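Local coordinates for protein PfEMP1 variant 1 of strain MC (Plasmodium falciparum, PDB 5LGD) that probably binds a host cell surface receptor, this chain being one helical piece, related to Duffy-binding-like domains, of a much longer parasite protein displayed on infected red cells, at residues 141-144 with 145-148; 57-60 with 61-64; 11-14 with 15-19; 66-69 with 70-73. All blocks are in the same frame, centred on the assembly; numbering follows the deposited sequence.

Contact 1 of 4, residues 141-144 with 145-148; sequences KDTT and IDKL
A capping box between Thr-143 and Asp-146 starts helix 144-162. Thr-143 is at the N-cap position and Asp-146 in the first turn; the carboxylate of Asp-146 accepts from the backbone of Thr-143, while the Thr-143 hydroxyl accepts, weakly, from Ile-145 N. OD2 of Asp-146 takes the backbone N-H of Thr-143 at 2.9 Å, on the anti side of the carboxylate. The weak return bond, from Ile-145 N to Thr-143 OG1, is 3.3 Å long with an N-H...O angle of only 125°. The threonine hydroxyl spends its own proton on Asp-146 OD2 as well, 2.9 Å away and from above the carboxylate plane, on the face opposite to the one the amide uses. What lets one hydroxyl do both jobs is its position between the backbone N and the carbonyl carbon (chi1 83°), which turns it inward over the first turn. Threonine and aspartate thus suit the place: one supplies a short group that both gives and accepts, the other a carboxylate whose negative charge should be favourable at a helix N-terminus. Behind the box the ordinary helical pattern begins, Lys-147 N bonding to Thr-143 O at 2.8 Å and Leu-148 N to Thr-144 O at 2.8 Å. The buried carboxylate is tied into helix 45-70 too: Lys-67 NZ forms a salt bridge with OD1, and Trp-63 NE1 adds a further hydrogen bond to OD2. Ile-145 and Leu-148 give the apolar face, packing on Met-18 of helix 7-29, while the OG1 of Thr-144 bonds to the backbone O of Leu-90.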
loop_
_atom_site.group_PDB
_atom_site.type_symbol
_atom_site.label_atom_id
_atom_site.label_comp_id
_atom_site.label_asym_id
_atom_site.label_seq_id
_atom_site.Cartn_x
_atom_site.Cartn_y
_atom_site.Cartn_z
ATOM N N LYS B 141 22.025 -18.971 22.052
ATOM C CA LYS B 141 21.814 -20.411 21.981
ATOM C C LYS B 141 20.699 -20.778 20.997
ATOM O O LYS B 141 20.376 -21.960 20.879
ATOM C CB LYS B 141 21.587 -21.018 23.395
ATOM C CG LYS B 141 20.663 -20.229 24.339
ATOM C CD LYS B 141 21.442 -19.513 25.448
ATOM C CE LYS B 141 21.450 -18.005 25.307
ATOM N NZ LYS B 141 22.700 -17.503 24.672
ATOM N N ASP B 142 20.155 -19.761 20.259
ATOM C CA ASP B 142 19.047 -19.934 19.317
ATOM C C ASP B 142 19.421 -19.795 17.823
ATOM O O ASP B 142 18.873 -20.536 17.006
ATOM C CB ASP B 142 17.870 -18.993 19.677
ATOM C CG ASP B 142 18.096 -17.501 19.459
ATOM O OD1 ASP B 142 18.961 -16.920 20.150
ATOM O OD2 ASP B 142 17.363 -16.904 18.642
ATOM N N THR B 143 20.302 -18.846 17.435
ATOM C CA THR B 143 20.608 -18.703 15.985
ATOM C C THR B 143 21.780 -19.548 15.474
ATOM O O THR B 143 22.443 -20.244 16.254
ATOM C CB THR B 143 20.823 -17.236 15.547
ATOM O OG1 THR B 143 22.171 -16.830 15.816
ATOM C CG2 THR B 143 19.806 -16.265 16.142
ATOM N N THR B 144 22.028 -19.460 14.143
ATOM C CA THR B 144 23.127 -20.088 13.383
ATOM C C THR B 144 24.484 -19.755 14.027
ATOM O O THR B 144 25.301 -20.659 14.229
ATOM C CB THR B 144 23.060 -19.598 11.925
ATOM O OG1 THR B 144 21.953 -20.223 11.266
ATOM C CG2 THR B 144 24.349 -19.854 11.130
ATOM N N ILE B 145 24.703 -18.448 14.341
ATOM C CA ILE B 145 25.910 -17.933 14.992
ATOM C C ILE B 145 26.085 -18.631 16.325
ATOM O O ILE B 145 27.173 -19.127 16.606
ATOM C CB ILE B 145 25.907 -16.377 15.093
ATOM C CG1 ILE B 145 25.765 -15.699 13.692
ATOM C CG2 ILE B 145 27.100 -15.821 15.873
ATOM C CD1 ILE B 145 26.891 -16.029 12.585
ATOM N N ASP B 146 25.003 -18.722 17.118
ATOM C CA ASP B 146 24.977 -19.399 18.411
ATOM C C ASP B 146 25.312 -20.913 18.257
ATOM O O ASP B 146 26.175 -21.423 18.973
ATOM C CB ASP B 146 23.613 -19.192 19.061
ATOM C CG ASP B 146 23.295 -17.732 19.348
ATOM O OD1 ASP B 146 23.868 -17.177 20.315
ATOM O OD2 ASP B 146 22.395 -17.178 18.675
ATOM N N LYS B 147 24.685 -21.596 17.277
ATOM C CA LYS B 147 24.933 -23.011 16.965
ATOM C C LYS B 147 26.417 -23.200 16.634
ATOM O O LYS B 147 27.053 -24.112 17.177
ATOM C CB LYS B 147 24.082 -23.457 15.760
ATOM C CG LYS B 147 22.658 -23.881 16.115
ATOM C CD LYS B 147 22.441 -25.389 15.903
ATOM C CE LYS B 147 22.400 -25.843 14.454
ATOM N NZ LYS B 147 22.569 -27.317 14.335
ATOM N N LEU B 148 26.973 -22.297 15.777
ATOM C CA LEU B 148 28.386 -22.306 15.399
ATOM C C LEU B 148 29.311 -22.056 16.563
ATOM O O LEU B 148 30.255 -22.831 16.744
ATOM C CB LEU B 148 28.717 -21.363 14.231
ATOM C CG LEU B 148 30.166 -21.458 13.761
ATOM C CD1 LEU B 148 30.437 -22.788 13.082
ATOM C CD2 LEU B 148 30.518 -20.338 12.877
#

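Contact 2 of 4, residues 57-60 with 61-64; sequences EQKK and TEWG
Lys-59 and Glu-62 reach across one turn of helix 45-70 at a slant to each other, and their ends meet in a salt bridge. The lysine NZ lies 2.9 Å from Glu-62 OE1, on the syn side of the carboxylate and 29° out of its plane. The two chains get there differently: Glu-62 runs extended beyond CG, whereas Lys-59 bends at both chi2 and chi3, which brings CE as well as NZ up to OE1. A second slanted pair is Thr-61 with Glu-57. Here OG1, anti to its own carbonyl carbon (chi1 -50°), turns back along the helix and bonds to Glu-57 O at 2.9 Å. That carbonyl also accepts from Thr-61 N at 3.0 Å, the two donors coming from opposite faces of its plane. The hydroxyl of this exposed threonine is satisfied by the helix's own carbonyl. Gly-64 N continues the helical pattern, bonding to Lys-60 O at 3.2 Å. The salt bridge faces helix 7-29, where Trp-14 NE1 also bonds to Glu-62 OE1 and Lys-59 packs on Met-18; Lys-60 instead lies against Leu-149 and Gln-153 of helix 144-162, and Trp-63 is wedged between the two helices.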
loop_
_atom_site.group_PDB
_atom_site.type_symbol
_atom_site.label_atom_id
_atom_site.label_comp_id
_atom_site.label_asym_id
_atom_site.label_seq_id
_atom_site.Cartn_x
_atom_site.Cartn_y
_atom_site.Cartn_z
ATOM N N GLU B 57 35.078 -17.793 23.498
ATOM C CA GLU B 57 34.452 -17.075 24.613
ATOM C C GLU B 57 34.325 -15.573 24.332
ATOM O O GLU B 57 33.260 -15.018 24.591
ATOM C CB GLU B 57 35.132 -17.368 25.962
ATOM C CG GLU B 57 34.255 -18.155 26.926
ATOM C CD GLU B 57 32.887 -17.570 27.239
ATOM O OE1 GLU B 57 32.830 -16.470 27.835
ATOM O OE2 GLU B 57 31.871 -18.212 26.887
ATOM N N GLN B 58 35.364 -14.943 23.728
ATOM C CA GLN B 58 35.352 -13.525 23.293
ATOM C C GLN B 58 34.221 -13.270 22.284
ATOM O O GLN B 58 33.523 -12.256 22.392
ATOM C CB GLN B 58 36.691 -13.124 22.634
ATOM C CG GLN B 58 37.519 -12.142 23.456
ATOM C CD GLN B 58 38.939 -12.627 23.707
ATOM O OE1 GLN B 58 39.361 -12.825 24.856
ATOM N NE2 GLN B 58 39.721 -12.799 22.644
ATOM N N LYS B 59 34.048 -14.184 21.289
ATOM C CA LYS B 59 32.996 -14.029 20.274
ATOM C C LYS B 59 31.609 -14.295 20.860
ATOM O O LYS B 59 30.681 -13.579 20.509
ATOM C CB LYS B 59 33.270 -14.852 19.001
ATOM C CG LYS B 59 34.681 -14.660 18.410
ATOM C CD LYS B 59 34.736 -13.601 17.305
ATOM C CE LYS B 59 35.251 -12.270 17.809
ATOM N NZ LYS B 59 34.971 -11.159 16.841
ATOM N N LYS B 60 31.480 -15.276 21.790
ATOM C CA LYS B 60 30.234 -15.590 22.501
ATOM C C LYS B 60 29.718 -14.371 23.281
ATOM O O LYS B 60 28.504 -14.100 23.277
ATOM C CB LYS B 60 30.439 -16.772 23.469
ATOM C CG LYS B 60 30.295 -18.137 22.779
ATOM C CD LYS B 60 30.404 -19.345 23.731
ATOM C CE LYS B 60 29.423 -19.362 24.897
ATOM N NZ LYS B 60 27.994 -19.382 24.467
ATOM N N THR B 61 30.654 -13.624 23.902
ATOM C CA THR B 61 30.383 -12.421 24.705
ATOM C C THR B 61 30.053 -11.248 23.784
ATOM O O THR B 61 29.104 -10.521 24.046
ATOM C CB THR B 61 31.553 -12.118 25.693
ATOM O OG1 THR B 61 31.891 -13.291 26.439
ATOM C CG2 THR B 61 31.222 -10.995 26.670
ATOM N N GLU B 62 30.829 -11.062 22.701
ATOM C CA GLU B 62 30.576 -9.980 21.741
ATOM C C GLU B 62 29.201 -10.148 21.112
ATOM O O GLU B 62 28.455 -9.170 20.992
ATOM C CB GLU B 62 31.662 -9.929 20.664
ATOM C CG GLU B 62 32.890 -9.160 21.115
ATOM C CD GLU B 62 34.122 -9.298 20.238
ATOM O OE1 GLU B 62 33.986 -9.443 19.000
ATOM O OE2 GLU B 62 35.237 -9.254 20.803
ATOM N N TRP B 63 28.856 -11.419 20.774
ATOM C CA TRP B 63 27.589 -11.809 20.152
ATOM C C TRP B 63 26.401 -11.524 21.036
ATOM O O TRP B 63 25.382 -11.076 20.517
ATOM C CB TRP B 63 27.606 -13.274 19.683
ATOM C CG TRP B 63 26.370 -13.706 18.947
ATOM C CD1 TRP B 63 25.602 -14.800 19.218
ATOM C CD2 TRP B 63 25.802 -13.096 17.778
ATOM N NE1 TRP B 63 24.589 -14.909 18.293
ATOM C CE2 TRP B 63 24.689 -13.879 17.396
ATOM C CE3 TRP B 63 26.101 -11.943 17.032
ATOM C CZ2 TRP B 63 23.854 -13.518 16.334
ATOM C CZ3 TRP B 63 25.294 -11.611 15.954
ATOM C CH2 TRP B 63 24.183 -12.390 15.620
ATOM N N GLY B 64 26.549 -11.762 22.347
ATOM C CA GLY B 64 25.526 -11.491 23.353
ATOM C C GLY B 64 25.135 -10.023 23.352
ATOM O O GLY B 64 23.939 -9.688 23.372
#

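Contact 3 of 4, residues 11-14 with 15-19; sequences FWMW and VHDML
The N-terminal half of helix 7-29 carries a largely buried, aromatic-rich face: Phe-11 with Val-15 and Trp-14 with Met-18 are i, i+4 pairs, and Val-15 also touches its neighbour Trp-14. Val-15 is the hub. Its CG2 lies over one face of the Phe-11 ring, 4.1 Å from CE1, and the same methyl stands at the edge of the Trp-14 indole, 3.9 Å from CE3. The other branch, CG1, approaches Trp-12 CE3 at 4.3 Å. A beta-branched side chain fits here because its two methyls spread toward different rings. Met-18 comes over a face of Trp-14: its CG makes an off-centre CH-pi contact, 4.2 Å from the centroid of the six-membered ring, and SD adds an oblique Met-aromatic contact. With CG anti to the backbone N (chi1 -177°), the indole of Trp-14 extends toward helices 45-70 and 144-162, its face nearly parallel to the ring of Trp-63. Around the helix from this, His-16 ND1 donates to Asp-17 OD1 at 2.9 Å, with the oxygen 10° out of the imidazole plane. His-16 NE2 is hydrogen-bonded to Glu-108, and the ring stacks on Tyr-103. Phe-11 also meets, edge-to-face, an aromatic side chain of the other protein in the assembly. With a carboxylate at each nitrogen, the largely buried imidazole is fixed in rotation, and its positively charged form would probably be favoured.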
loop_
_atom_site.group_PDB
_atom_site.type_symbol
_atom_site.label_atom_id
_atom_site.label_comp_id
_atom_site.label_asym_id
_atom_site.label_seq_id
_atom_site.Cartn_x
_atom_site.Cartn_y
_atom_site.Cartn_z
ATOM N N PHE B 11 26.858 -5.031 12.336
ATOM C CA PHE B 11 26.271 -6.365 12.467
ATOM C C PHE B 11 26.832 -7.367 11.421
ATOM O O PHE B 11 27.299 -8.449 11.783
ATOM C CB PHE B 11 24.720 -6.276 12.388
ATOM C CG PHE B 11 23.991 -7.591 12.548
ATOM C CD1 PHE B 11 23.860 -8.471 11.474
ATOM C CD2 PHE B 11 23.482 -7.974 13.783
ATOM C CE1 PHE B 11 23.220 -9.704 11.635
ATOM C CE2 PHE B 11 22.798 -9.190 13.935
ATOM C CZ PHE B 11 22.707 -10.059 12.876
ATOM N N TRP B 12 26.791 -6.993 10.140
ATOM C CA TRP B 12 27.226 -7.864 9.057
ATOM C C TRP B 12 28.715 -8.005 8.963
ATOM O O TRP B 12 29.196 -9.114 8.739
ATOM C CB TRP B 12 26.594 -7.421 7.739
ATOM C CG TRP B 12 25.126 -7.680 7.798
ATOM C CD1 TRP B 12 24.130 -6.754 7.922
ATOM C CD2 TRP B 12 24.504 -8.963 7.928
ATOM N NE1 TRP B 12 22.915 -7.385 8.032
ATOM C CE2 TRP B 12 23.115 -8.744 8.016
ATOM C CE3 TRP B 12 24.982 -10.282 7.883
ATOM C CZ2 TRP B 12 22.203 -9.788 8.096
ATOM C CZ3 TRP B 12 24.077 -11.312 7.980
ATOM C CH2 TRP B 12 22.706 -11.061 8.081
ATOM N N MET B 13 29.441 -6.935 9.255
ATOM C CA MET B 13 30.900 -6.935 9.317
ATOM C C MET B 13 31.394 -7.916 10.399
ATOM O O MET B 13 32.354 -8.640 10.164
ATOM C CB MET B 13 31.397 -5.519 9.654
ATOM C CG MET B 13 32.884 -5.341 9.434
ATOM S SD MET B 13 33.644 -4.299 10.692
ATOM C CE MET B 13 33.237 -5.221 12.211
ATOM N N TRP B 14 30.773 -7.896 11.584
ATOM C CA TRP B 14 31.145 -8.739 12.719
ATOM C C TRP B 14 30.899 -10.207 12.373
ATOM O O TRP B 14 31.788 -11.041 12.581
ATOM C CB TRP B 14 30.401 -8.320 13.997
ATOM C CG TRP B 14 30.802 -9.114 15.200
ATOM C CD1 TRP B 14 31.687 -8.739 16.170
ATOM C CD2 TRP B 14 30.327 -10.420 15.571
ATOM N NE1 TRP B 14 31.809 -9.738 17.109
ATOM C CE2 TRP B 14 31.000 -10.789 16.754
ATOM C CE3 TRP B 14 29.403 -11.322 15.013
ATOM C CZ2 TRP B 14 30.799 -12.026 17.372
ATOM C CZ3 TRP B 14 29.209 -12.549 15.633
ATOM C CH2 TRP B 14 29.891 -12.880 16.805
ATOM N N VAL B 15 29.698 -10.509 11.862
ATOM C CA VAL B 15 29.260 -11.836 11.403
ATOM C C VAL B 15 30.258 -12.366 10.347
ATOM O O VAL B 15 30.776 -13.477 10.483
ATOM C CB VAL B 15 27.788 -11.794 10.893
ATOM C CG1 VAL B 15 27.446 -13.032 10.061
ATOM C CG2 VAL B 15 26.812 -11.654 12.060
ATOM N N HIS B 16 30.545 -11.558 9.319
ATOM C CA HIS B 16 31.492 -11.908 8.276
ATOM C C HIS B 16 32.900 -12.214 8.844
ATOM O O HIS B 16 33.473 -13.274 8.557
ATOM C CB HIS B 16 31.561 -10.756 7.243
ATOM C CG HIS B 16 32.673 -10.923 6.265
ATOM N ND1 HIS B 16 33.905 -10.331 6.471
ATOM C CD2 HIS B 16 32.713 -11.628 5.116
ATOM C CE1 HIS B 16 34.644 -10.687 5.442
ATOM N NE2 HIS B 16 33.963 -11.451 4.596
ATOM N N ASP B 17 33.461 -11.269 9.617
ATOM C CA ASP B 17 34.793 -11.417 10.216
ATOM C C ASP B 17 34.872 -12.594 11.214
ATOM O O ASP B 17 35.915 -13.233 11.287
ATOM C CB ASP B 17 35.226 -10.103 10.905
ATOM C CG ASP B 17 35.347 -8.897 9.985
ATOM O OD1 ASP B 17 35.150 -9.053 8.750
ATOM O OD2 ASP B 17 35.604 -7.802 10.492
ATOM N N MET B 18 33.784 -12.910 11.952
ATOM C CA MET B 18 33.886 -14.047 12.857
ATOM C C MET B 18 33.916 -15.371 12.044
ATOM O O MET B 18 34.743 -16.246 12.344
ATOM C CB MET B 18 32.864 -13.996 14.017
ATOM C CG MET B 18 31.593 -14.763 13.802
ATOM S SD MET B 18 31.817 -16.490 14.270
ATOM C CE MET B 18 30.221 -17.047 14.008
ATOM N N LEU B 19 33.132 -15.451 10.954
ATOM C CA LEU B 19 33.081 -16.632 10.077
ATOM C C LEU B 19 34.409 -16.876 9.407
ATOM O O LEU B 19 34.852 -18.031 9.298
ATOM C CB LEU B 19 31.963 -16.484 9.034
ATOM C CG LEU B 19 30.519 -16.529 9.613
ATOM C CD1 LEU B 19 29.485 -16.284 8.528
ATOM C CD2 LEU B 19 30.236 -17.847 10.267
#

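Contact 4 of 4, residues 66-69 with 70-73; sequences IKDH and FRKQ
Arg-71, just past the end of helix 45-70, runs back along Lys-67 with its chain pointing the same way. Its CB begins 3.7 Å from Lys-67 O, the carbonyl to which Arg-71 N is hydrogen-bonded, and CG comes closer to that oxygen, at 3.4 Å. From CG to NE the chain is extended (chi2 -171°, chi3 -173°), which carries the guanidinium a full turn back. There NE is taken by a salt bridge with Asp-83 of helix 82-90. NH1 passes Lys-67 CD at 4.1 Å, while Lys-67 CB lies over one face of the guanidinium. The other terminal nitrogen, NH2, faces Asp-68 OD1 at 3.9 Å, a long salt bridge; the carboxylate oxygen sits at the guanidinium edge, although the two planes are 69° apart. A long, flat cation suits this place, since its apolar shaft covers the backbone and its rim reaches acids on two sides. Lys-72 likewise drapes its methylenes over the helix end, CD being 3.4 Å from Asp-68 O. The chain leaves through a type I beta turn from Phe-70 to Gln-73. Gln-73 NE2 bonds to Phe-70 O at 2.9 Å, on a lone pair, and also lies 3.1 Å above the centre of the Phe-70 ring. Phe-70 and Gln-73 both touch the other protein of the assembly, where Gln-73 OE1 is bonded to a polar side chain. The charge of Arg-71 is thus shared between Asp-83 and, at longer range, Asp-68, consistent with a tether from the helix end to helix 82-90.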
loop_
_atom_site.group_PDB
_atom_site.type_symbol
_atom_site.label_atom_id
_atom_site.label_comp_id
_atom_site.label_asym_id
_atom_site.label_seq_id
_atom_site.Cartn_x
_atom_site.Cartn_y
_atom_site.Cartn_z
ATOM N N ILE B 66 25.660 -7.823 20.815
ATOM C CA ILE B 66 25.073 -7.523 19.504
ATOM C C ILE B 66 23.605 -7.952 19.488
ATOM O O ILE B 66 22.764 -7.164 19.048
ATOM C CB ILE B 66 25.930 -8.129 18.371
ATOM C CG1 ILE B 66 27.290 -7.419 18.343
ATOM C CG2 ILE B 66 25.237 -8.019 17.022
ATOM C CD1 ILE B 66 28.384 -8.047 17.522
ATOM N N LYS B 67 23.284 -9.159 20.027
ATOM C CA LYS B 67 21.893 -9.653 20.084
ATOM C C LYS B 67 21.034 -8.752 20.934
ATOM O O LYS B 67 19.866 -8.535 20.611
ATOM C CB LYS B 67 21.809 -11.093 20.608
ATOM C CG LYS B 67 22.310 -12.145 19.605
ATOM C CD LYS B 67 21.954 -13.553 20.087
ATOM C CE LYS B 67 22.833 -14.048 21.223
ATOM N NZ LYS B 67 22.347 -15.338 21.772
ATOM N N ASP B 68 21.623 -8.216 22.018
ATOM C CA ASP B 68 20.973 -7.308 22.961
ATOM C C ASP B 68 20.549 -6.002 22.307
ATOM O O ASP B 68 19.428 -5.560 22.552
ATOM C CB ASP B 68 21.849 -7.087 24.206
ATOM C CG ASP B 68 21.709 -8.197 25.236
ATOM O OD1 ASP B 68 20.561 -8.677 25.447
ATOM O OD2 ASP B 68 22.730 -8.548 25.873
ATOM N N HIS B 69 21.382 -5.429 21.416
ATOM C CA HIS B 69 20.996 -4.199 20.710
ATOM C C HIS B 69 19.935 -4.496 19.642
ATOM O O HIS B 69 19.062 -3.660 19.408
ATOM C CB HIS B 69 22.214 -3.480 20.075
ATOM C CG HIS B 69 21.904 -2.056 19.715
ATOM N ND1 HIS B 69 21.760 -1.662 18.404
ATOM C CD2 HIS B 69 21.621 -1.003 20.515
ATOM C CE1 HIS B 69 21.431 -0.385 18.437
ATOM N NE2 HIS B 69 21.332 0.057 19.685
ATOM N N PHE B 70 19.984 -5.703 19.029
ATOM C CA PHE B 70 19.015 -6.140 18.010
ATOM C C PHE B 70 17.602 -6.200 18.583
ATOM O O PHE B 70 16.634 -5.890 17.895
ATOM C CB PHE B 70 19.403 -7.523 17.459
ATOM C CG PHE B 70 18.757 -7.881 16.146
ATOM C CD1 PHE B 70 17.528 -8.522 16.110
ATOM C CD2 PHE B 70 19.384 -7.592 14.947
ATOM C CE1 PHE B 70 16.940 -8.861 14.902
ATOM C CE2 PHE B 70 18.781 -7.910 13.740
ATOM C CZ PHE B 70 17.569 -8.558 13.727
ATOM N N ARG B 71 17.493 -6.658 19.817
ATOM C CA ARG B 71 16.242 -6.793 20.550
ATOM C C ARG B 71 15.679 -5.427 20.967
ATOM O O ARG B 71 14.536 -5.350 21.416
ATOM C CB ARG B 71 16.426 -7.718 21.763
ATOM C CG ARG B 71 16.640 -9.160 21.340
ATOM C CD ARG B 71 16.610 -10.091 22.537
ATOM N NE ARG B 71 16.984 -11.442 22.123
ATOM C CZ ARG B 71 18.106 -12.058 22.473
ATOM N NH1 ARG B 71 18.366 -13.280 22.026
ATOM N NH2 ARG B 71 18.955 -11.480 23.314
ATOM N N LYS B 72 16.480 -4.346 20.815
ATOM C CA LYS B 72 16.037 -2.998 21.163
ATOM C C LYS B 72 15.432 -2.250 19.965
ATOM O O LYS B 72 14.919 -1.143 20.171
ATOM C CB LYS B 72 17.150 -2.199 21.862
ATOM C CG LYS B 72 17.311 -2.637 23.308
ATOM C CD LYS B 72 18.720 -2.488 23.858
ATOM C CE LYS B 72 18.856 -3.318 25.118
ATOM N NZ LYS B 72 20.124 -3.056 25.845
ATOM N N GLN B 73 15.413 -2.874 18.729
ATOM C CA GLN B 73 14.826 -2.232 17.537
ATOM C C GLN B 73 13.323 -1.942 17.688
ATOM O O GLN B 73 12.552 -2.793 18.152
ATOM C CB GLN B 73 15.100 -3.001 16.263
ATOM C CG GLN B 73 16.575 -3.232 15.946
ATOM C CD GLN B 73 16.654 -4.176 14.780
ATOM O OE1 GLN B 73 16.609 -3.769 13.615
ATOM N NE2 GLN B 73 16.710 -5.460 15.076
#

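In the fold
Contacts 1 and 3 are buried, contact 4 partly so, and contact 2 lies at the surface with Trp-63 turned inward. Contacts 2 and 4 share helix 45-70, their centres about 14 Å apart; contact 3 holds helix 7-29 and contact 1 the start of helix 144-162, and the three helices pack together. Contact 3 is mainly aromatic and apolar, whereas contact 1 buries a carboxylate that is supplied with several donors. Contacts 2 and 4 use charged pairs, a close one facing helix 7-29 in contact 2 and a long one at the helix end in contact 4. Trp-14 of contact 3 meets Trp-63 of contact 2, and Phe-11 and Trp-14 meet Ile-66 of contact 4, Phe-11 also Phe-70. Contacts 3 and 4 also approach the other protein.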